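PDB 6JLS: putative flavoprotein decarboxylase, which binds FMN and probably acts as a cysteine decarboxylase in the biosynthesis of thioviridamide. Local coordinates for residues 60-63 / 64-67. Sequence-based numbering, arbitrary orientation.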
ATOM      1  N   THR A  60       5.816  11.094  20.554  1.00 34.27           N
ATOM      2  CA  THR A  60       6.617  10.490  19.501  1.00 32.45           C
ATOM      3  C   THR A  60       7.966  10.066  20.064  1.00 35.32           C
ATOM      4  O   THR A  60       8.460  10.638  21.045  1.00 32.91           O
ATOM      5  CB  THR A  60       6.827  11.461  18.359  1.00 29.58           C
ATOM      6  OG1 THR A  60       7.763  12.466  18.781  1.00 36.82           O
ATOM      7  CG2 THR A  60       5.499  12.105  18.004  1.00 25.59           C
ATOM      8  N   THR A  61       8.559   9.047  19.441  1.00 29.67           N
ATOM      9  CA  THR A  61       9.882   8.629  19.874  1.00 36.22           C
ATOM     10  C   THR A  61      10.915   9.700  19.566  1.00 37.51           C
ATOM     11  O   THR A  61      11.869   9.883  20.329  1.00 39.30           O
ATOM     12  CB  THR A  61      10.260   7.295  19.223  1.00 39.99           C
ATOM     13  OG1 THR A  61      10.119   7.399  17.809  1.00 40.58           O
ATOM     14  CG2 THR A  61       9.340   6.203  19.712  1.00 42.22           C
ATOM     15  N   ASN A  62      10.723  10.445  18.482  1.00 42.72           N
ATOM     16  CA  ASN A  62      11.673  11.498  18.138  1.00 37.33           C
ATOM     17  C   ASN A  62      11.647  12.646  19.133  1.00 36.94           C
ATOM     18  O   ASN A  62      12.640  13.367  19.249  1.00 38.54           O
ATOM     19  CB  ASN A  62      11.403  11.989  16.714  1.00 35.20           C
ATOM     20  CG  ASN A  62      12.016  11.079  15.683  1.00 40.14           C
ATOM     21  OD1 ASN A  62      12.529  10.018  16.028  1.00 46.42           O
ATOM     22  ND2 ASN A  62      11.985  11.483  14.419  1.00 46.39           N
ATOM     23  N   SER A  63      10.546  12.822  19.868  1.00 32.80           N
ATOM     24  CA  SER A  63      10.514  13.823  20.925  1.00 33.77           C
ATOM     25  C   SER A  63      11.281  13.389  22.172  1.00 41.90           C
ATOM     26  O   SER A  63      11.682  14.253  22.964  1.00 40.73           O
ATOM     27  CB  SER A  63       9.067  14.136  21.294  1.00 39.57           C
ATOM     28  OG  SER A  63       8.505  13.133  22.122  1.00 42.39           O
ATOM     29  N   LEU A  64      11.494  12.079  22.363  1.00 38.82           N
ATOM     30  CA  LEU A  64      12.209  11.516  23.509  1.00 37.95           C
ATOM     31  C   LEU A  64      13.696  11.317  23.250  1.00 39.65           C
ATOM     32  O   LEU A  64      14.512  11.549  24.150  1.00 37.48           O
ATOM     33  CB  LEU A  64      11.596  10.166  23.915  1.00 34.04           C
ATOM     34  CG  LEU A  64      10.174  10.264  24.473  1.00 32.97           C
ATOM     35  CD1 LEU A  64       9.434   8.947  24.282  1.00 26.13           C
ATOM     36  CD2 LEU A  64      10.191  10.687  25.940  1.00 25.36           C
ATOM     37  N   ARG A  65      14.060  10.896  22.039  1.00 35.31           N
ATOM     38  CA  ARG A  65      15.441  10.515  21.772  1.00 42.32           C
ATOM     39  C   ARG A  65      16.461  11.579  22.163  1.00 53.30           C
ATOM     40  O   ARG A  65      17.513  11.196  22.708  1.00 53.60           O
ATOM     41  CB  ARG A  65      15.583  10.112  20.299  1.00 49.48           C
ATOM     42  CG  ARG A  65      15.492   8.609  20.107  1.00 67.03           C
ATOM     43  CD  ARG A  65      15.016   8.228  18.725  1.00 79.09           C
ATOM     44  NE  ARG A  65      14.638   6.818  18.655  1.00 85.57           N
ATOM     45  CZ  ARG A  65      13.878   6.302  17.695  1.00 93.58           C
ATOM     46  NH1 ARG A  65      13.412   7.084  16.727  1.00 93.48           N
ATOM     47  NH2 ARG A  65      13.577   5.010  17.706  1.00 98.02           N
ATOM     48  N   PRO A  66      16.236  12.888  21.950  1.00 49.88           N
ATOM     49  CA  PRO A  66      17.282  13.864  22.300  1.00 49.63           C
ATOM     50  C   PRO A  66      17.599  13.914  23.779  1.00 47.13           C
ATOM     51  O   PRO A  66      18.668  14.419  24.144  1.00 51.31           O
ATOM     52  CB  PRO A  66      16.704  15.204  21.808  1.00 42.86           C
ATOM     53  CG  PRO A  66      15.682  14.841  20.793  1.00 40.87           C
ATOM     54  CD  PRO A  66      15.101  13.547  21.270  1.00 44.47           C
ATOM     55  N   PHE A  67      16.721  13.408  24.638  1.00 40.28           N
ATOM     56  CA  PHE A  67      16.921  13.472  26.081  1.00 49.93           C
ATOM     57  C   PHE A  67      17.283  12.133  26.696  1.00 50.34           C
ATOM     58  O   PHE A  67      17.486  12.060  27.914  1.00 48.80           O
ATOM     59  CB  PHE A  67      15.663  14.027  26.754  1.00 49.77           C
ATOM     60  CG  PHE A  67      15.206  15.322  26.162  1.00 55.11           C
ATOM     61  CD1 PHE A  67      14.120  15.366  25.308  1.00 56.60           C
ATOM     62  CD2 PHE A  67      15.893  16.494  26.427  1.00 57.34           C
ATOM     63  CE1 PHE A  67      13.708  16.558  24.749  1.00 55.87           C
ATOM     64  CE2 PHE A  67      15.488  17.686  25.877  1.00 61.06           C
ATOM     65  CZ  PHE A  67      14.392  17.719  25.031  1.00 62.19           C
TER
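R65 runs back alongside T61, its chain extended from CG to NE. T61 CB lies 4.0 Å above the centre of the guanidinium plane. At the edge of the same group, NH1 gives a weak, bent bond of 3.1 Å to N62 OD1. The amide and guanidinium planes are turned 56° apart. N62 ND2 bonds to W79 O of the third subunit and Q57 OE1 of the second subunit, which helps fix the amide. T61 O accepts from R65 N at 3.0 Å, nearly in line with C=O, and from L64 N, which sits well above the carbonyl plane. The buried side is tight. With CG beside its backbone N (chi1 -67°), L64 lays CG 3.9 Å from T60 O and packs on P33, V49 and L51. S63 OG turns back to T60 O at 2.7 Å. T60 OG1 caps S63 N at 3.0 Å and also bonds to Q57 O of the second subunit. F67 meets S63 O by its ring edge and packs on helix 32-40. The solvent side is looser: P66 is exposed, with CD against N62 O. This is an N-capped single helical turn continuing into a 3-10 turn, in the connection from strand 46-51 to its neighbour 72-73 in the parallel sheet, at a subunit interface beside a bound FMN.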